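Local coordinates for suppressor protein MPT5 (PDB 5BZ1) that binds sequence motifs in the 3'-untranslated regions of target mRNAs through its Pumilio repeats and regulates their expression after transcription, at residues Phe260-Phe271 against Val290-Thr301. Numbering follows the deposited sequence.
Sequences FIKKLFRIITGF and VINASMNILLTT
In the C-terminal part of the all-helical Pumilio RNA-binding domain, the helix holding F260-F271, in Pumilio repeat 7, packs against the helix holding V290-T301, with L264 and I268 lying across S294. The segment axes approach to 9.2 Å and run at 128° to each other. The small side chain of S294 is consistent with the close approach there, its CA 5.6 Å from L264 CA. L264 CD2 rests on CA and CB of S294, while L264 CD1 meets I297 CG2 at 3.7 Å; that same methyl lies at the edge of the F260 ring, near its plane. S294 OG turns back to its own helix and donates to V290 O over 2.6 Å, so this buried hydroxyl is satisfied while I267 CG2 packs on it. This is the crossing of two successive long helices in the solenoid of stacked helical repeats; helix 229-240 adds L233 against F260 and I267, and helix 354-375 adds F357 against I268 and M295. L298 extends with CG trans to its amide N (chi1 179°), and its second torsion then brings CD2 between F265 CE1 and I268 CD1, 3.7 Å from the latter. Toward the other end, I291 sets two branches against the same side of F271: its CD1 touches F271 CB at 3.6 Å, and its CG2 sits over that face of the ring. Replacing I291 with an alanine would probably strip this packing from F271 and leave its ring freer to turn. Beside I291, I267 CD1 reaches V290 CG1 at 3.6 Å, the two side chains crossing at about a right angle.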
loop_
_atom_site.group_PDB
_atom_site.type_symbol
_atom_site.label_atom_id
_atom_site.label_comp_id
_atom_site.label_asym_id
_atom_site.label_seq_id
_atom_site.Cartn_x
_atom_site.Cartn_y
_atom_site.Cartn_z
ATOM N N PHE A 260 4.000 -13.326 11.006
ATOM C CA PHE A 260 3.522 -14.629 10.564
ATOM C C PHE A 260 3.169 -15.502 11.770
ATOM O O PHE A 260 2.107 -16.126 11.814
ATOM C CB PHE A 260 4.585 -15.307 9.695
ATOM C CG PHE A 260 4.145 -16.615 9.095
ATOM C CD1 PHE A 260 3.272 -16.640 8.016
ATOM C CD2 PHE A 260 4.619 -17.821 9.599
ATOM C CE1 PHE A 260 2.867 -17.843 7.458
ATOM C CE2 PHE A 260 4.220 -19.028 9.044
ATOM C CZ PHE A 260 3.341 -19.038 7.974
ATOM N N ILE A 261 4.067 -15.529 12.752
ATOM C CA ILE A 261 3.865 -16.316 13.964
ATOM C C ILE A 261 2.653 -15.833 14.764
ATOM O O ILE A 261 1.819 -16.642 15.180
ATOM C CB ILE A 261 5.131 -16.320 14.842
ATOM C CG1 ILE A 261 6.237 -17.127 14.158
ATOM C CG2 ILE A 261 4.839 -16.901 16.223
ATOM C CD1 ILE A 261 7.592 -17.037 14.846
ATOM N N LYS A 262 2.559 -14.522 14.979
ATOM C CA LYS A 262 1.409 -13.938 15.668
ATOM C C LYS A 262 0.101 -14.263 14.946
ATOM O O LYS A 262 -0.929 -14.484 15.581
ATOM C CB LYS A 262 1.566 -12.421 15.807
ATOM C CG LYS A 262 2.632 -11.979 16.808
ATOM C CD LYS A 262 2.617 -10.463 16.988
ATOM C CE LYS A 262 4.000 -9.865 16.779
ATOM N NZ LYS A 262 3.989 -8.376 16.881
ATOM N N LYS A 263 0.149 -14.292 13.617
ATOM C CA LYS A 263 -1.028 -14.613 12.819
ATOM C C LYS A 263 -1.477 -16.055 13.059
ATOM O O LYS A 263 -2.671 -16.335 13.172
ATOM C CB LYS A 263 -0.749 -14.389 11.334
ATOM C CG LYS A 263 -1.973 -14.581 10.459
ATOM C CD LYS A 263 -1.676 -14.318 8.996
ATOM C CE LYS A 263 -2.927 -14.519 8.158
ATOM N NZ LYS A 263 -4.030 -13.604 8.568
ATOM N N LEU A 264 -0.508 -16.965 13.136
ATOM C CA LEU A 264 -0.786 -18.369 13.424
ATOM C C LEU A 264 -1.464 -18.521 14.783
ATOM O O LEU A 264 -2.469 -19.220 14.912
ATOM C CB LEU A 264 0.506 -19.191 13.389
ATOM C CG LEU A 264 1.171 -19.420 12.032
ATOM C CD1 LEU A 264 2.485 -20.158 12.197
ATOM C CD2 LEU A 264 0.252 -20.195 11.103
ATOM N N PHE A 265 -0.897 -17.862 15.790
ATOM C CA PHE A 265 -1.442 -17.880 17.142
ATOM C C PHE A 265 -2.875 -17.353 17.174
ATOM O O PHE A 265 -3.756 -17.964 17.776
ATOM C CB PHE A 265 -0.565 -17.037 18.068
ATOM C CG PHE A 265 0.657 -17.754 18.580
ATOM C CD1 PHE A 265 0.596 -19.092 18.953
ATOM C CD2 PHE A 265 1.867 -17.083 18.699
ATOM C CE1 PHE A 265 1.723 -19.748 19.437
ATOM C CE2 PHE A 265 2.996 -17.730 19.179
ATOM C CZ PHE A 265 2.923 -19.065 19.547
ATOM N N ARG A 266 -3.103 -16.220 16.518
ATOM C CA ARG A 266 -4.412 -15.571 16.547
ATOM C C ARG A 266 -5.507 -16.418 15.893
ATOM O O ARG A 266 -6.639 -16.472 16.382
ATOM C CB ARG A 266 -4.347 -14.189 15.893
ATOM C CG ARG A 266 -5.597 -13.359 16.114
ATOM C CD ARG A 266 -5.399 -11.914 15.693
ATOM N NE ARG A 266 -6.385 -11.035 16.316
ATOM C CZ ARG A 266 -6.458 -9.725 16.107
ATOM N NH1 ARG A 266 -5.603 -9.135 15.282
ATOM N NH2 ARG A 266 -7.387 -9.005 16.719
ATOM N N ILE A 267 -5.164 -17.076 14.790
ATOM C CA ILE A 267 -6.107 -17.947 14.094
ATOM C C ILE A 267 -6.522 -19.128 14.969
ATOM O O ILE A 267 -7.709 -19.419 15.115
ATOM C CB ILE A 267 -5.519 -18.469 12.767
ATOM C CG1 ILE A 267 -5.568 -17.377 11.697
ATOM C CG2 ILE A 267 -6.283 -19.684 12.281
ATOM C CD1 ILE A 267 -4.888 -17.754 10.396
ATOM N N ILE A 268 -5.532 -19.796 15.551
ATOM C CA ILE A 268 -5.767 -20.998 16.343
ATOM C C ILE A 268 -6.525 -20.701 17.644
ATOM O O ILE A 268 -7.467 -21.415 17.991
ATOM C CB ILE A 268 -4.442 -21.752 16.620
ATOM C CG1 ILE A 268 -3.781 -22.162 15.301
ATOM C CG2 ILE A 268 -4.678 -22.979 17.482
ATOM C CD1 ILE A 268 -2.415 -22.817 15.460
ATOM N N THR A 269 -6.123 -19.649 18.355
ATOM C CA THR A 269 -6.792 -19.263 19.599
ATOM C C THR A 269 -8.221 -18.770 19.367
ATOM O O THR A 269 -9.114 -19.036 20.176
ATOM C CB THR A 269 -6.009 -18.177 20.375
ATOM O OG1 THR A 269 -5.885 -16.997 19.572
ATOM C CG2 THR A 269 -4.628 -18.681 20.761
ATOM N N GLY A 270 -8.428 -18.040 18.272
ATOM C CA GLY A 270 -9.748 -17.544 17.921
ATOM C C GLY A 270 -10.724 -18.687 17.705
ATOM O O GLY A 270 -11.908 -18.583 18.034
ATOM N N PHE A 271 -10.215 -19.785 17.153
ATOM C CA PHE A 271 -10.993 -21.005 16.966
ATOM C C PHE A 271 -11.396 -21.626 18.303
ATOM O O PHE A 271 -12.534 -22.064 18.481
ATOM C CB PHE A 271 -10.184 -22.007 16.136
ATOM C CG PHE A 271 -10.644 -23.438 16.274
ATOM C CD1 PHE A 271 -11.881 -23.841 15.784
ATOM C CD2 PHE A 271 -9.823 -24.385 16.872
ATOM C CE1 PHE A 271 -12.293 -25.159 15.905
ATOM C CE2 PHE A 271 -10.229 -25.702 16.993
ATOM C CZ PHE A 271 -11.464 -26.091 16.510
ATOM N N VAL A 290 -8.229 -23.217 7.024
ATOM C CA VAL A 290 -7.275 -22.211 7.485
ATOM C C VAL A 290 -6.684 -22.626 8.836
ATOM O O VAL A 290 -5.483 -22.476 9.082
ATOM C CB VAL A 290 -7.945 -20.821 7.616
ATOM C CG1 VAL A 290 -7.074 -19.870 8.417
ATOM C CG2 VAL A 290 -8.257 -20.236 6.242
ATOM N N ILE A 291 -7.539 -23.169 9.699
ATOM C CA ILE A 291 -7.152 -23.565 11.053
ATOM C C ILE A 291 -6.282 -24.829 11.082
ATOM O O ILE A 291 -5.255 -24.860 11.767
ATOM C CB ILE A 291 -8.397 -23.736 11.958
ATOM C CG1 ILE A 291 -9.088 -22.383 12.159
ATOM C CG2 ILE A 291 -8.017 -24.347 13.299
ATOM C CD1 ILE A 291 -10.553 -22.477 12.545
ATOM N N ASN A 292 -6.690 -25.860 10.341
ATOM C CA ASN A 292 -5.916 -27.099 10.237
ATOM C C ASN A 292 -4.504 -26.838 9.718
ATOM O O ASN A 292 -3.532 -27.417 10.200
ATOM C CB ASN A 292 -6.604 -28.097 9.300
ATOM C CG ASN A 292 -8.116 -28.079 9.425
ATOM O OD1 ASN A 292 -8.662 -27.921 10.514
ATOM N ND2 ASN A 292 -8.801 -28.249 8.297
ATOM N N ALA A 293 -4.409 -25.967 8.718
ATOM C CA ALA A 293 -3.131 -25.609 8.119
ATOM C C ALA A 293 -2.234 -24.899 9.133
ATOM O O ALA A 293 -1.050 -25.215 9.252
ATOM C CB ALA A 293 -3.352 -24.731 6.898
ATOM N N SER A 294 -2.809 -23.946 9.859
ATOM C CA SER A 294 -2.069 -23.160 10.839
ATOM C C SER A 294 -1.444 -24.023 11.934
ATOM O O SER A 294 -0.329 -23.758 12.385
ATOM C CB SER A 294 -2.982 -22.108 11.471
ATOM O OG SER A 294 -3.585 -21.295 10.485
ATOM N N MET A 295 -2.171 -25.053 12.359
ATOM C CA MET A 295 -1.710 -25.927 13.433
ATOM C C MET A 295 -0.421 -26.669 13.071
ATOM O O MET A 295 0.529 -26.690 13.856
ATOM C CB MET A 295 -2.814 -26.909 13.840
ATOM C CG MET A 295 -3.922 -26.283 14.685
ATOM S SD MET A 295 -5.343 -27.359 14.993
ATOM C CE MET A 295 -4.712 -28.948 14.452
ATOM N N ASN A 296 -0.385 -27.260 11.879
ATOM C CA ASN A 296 0.793 -27.996 11.422
ATOM C C ASN A 296 2.018 -27.099 11.225
ATOM O O ASN A 296 3.146 -27.503 11.510
ATOM C CB ASN A 296 0.479 -28.753 10.127
ATOM C CG ASN A 296 -0.603 -29.803 10.308
ATOM O OD1 ASN A 296 -1.700 -29.682 9.761
ATOM N ND2 ASN A 296 -0.295 -30.846 11.073
ATOM N N ILE A 297 1.785 -25.884 10.734
ATOM C CA ILE A 297 2.857 -24.924 10.488
ATOM C C ILE A 297 3.449 -24.416 11.801
ATOM O O ILE A 297 4.664 -24.248 11.918
ATOM C CB ILE A 297 2.357 -23.730 9.645
ATOM C CG1 ILE A 297 1.953 -24.197 8.247
ATOM C CG2 ILE A 297 3.417 -22.639 9.551
ATOM C CD1 ILE A 297 1.330 -23.111 7.388
ATOM N N LEU A 298 2.586 -24.168 12.784
ATOM C CA LEU A 298 3.032 -23.698 14.092
ATOM C C LEU A 298 3.923 -24.744 14.758
ATOM O O LEU A 298 5.007 -24.427 15.245
ATOM C CB LEU A 298 1.836 -23.360 14.986
ATOM C CG LEU A 298 2.152 -22.883 16.408
ATOM C CD1 LEU A 298 3.088 -21.686 16.375
ATOM C CD2 LEU A 298 0.883 -22.542 17.175
ATOM N N LEU A 299 3.463 -25.993 14.762
ATOM C CA LEU A 299 4.233 -27.099 15.325
ATOM C C LEU A 299 5.577 -27.259 14.613
ATOM O O LEU A 299 6.610 -27.452 15.253
ATOM C CB LEU A 299 3.436 -28.402 15.239
ATOM C CG LEU A 299 2.170 -28.515 16.088
ATOM C CD1 LEU A 299 1.497 -29.864 15.868
ATOM C CD2 LEU A 299 2.503 -28.318 17.554
ATOM N N THR A 300 5.552 -27.171 13.287
ATOM C CA THR A 300 6.768 -27.243 12.485
ATOM C C THR A 300 7.696 -26.063 12.795
ATOM O O THR A 300 8.919 -26.214 12.843
ATOM C CB THR A 300 6.436 -27.273 10.982
ATOM O OG1 THR A 300 5.468 -28.300 10.726
ATOM C CG2 THR A 300 7.687 -27.534 10.152
ATOM N N THR A 301 7.105 -24.892 13.012
ATOM C CA THR A 301 7.856 -23.687 13.354
ATOM C C THR A 301 8.539 -23.825 14.720
ATOM O O THR A 301 9.676 -23.381 14.905
ATOM C CB THR A 301 6.951 -22.438 13.339
ATOM O OG1 THR A 301 6.484 -22.199 12.003
ATOM C CG2 THR A 301 7.709 -21.210 13.829
#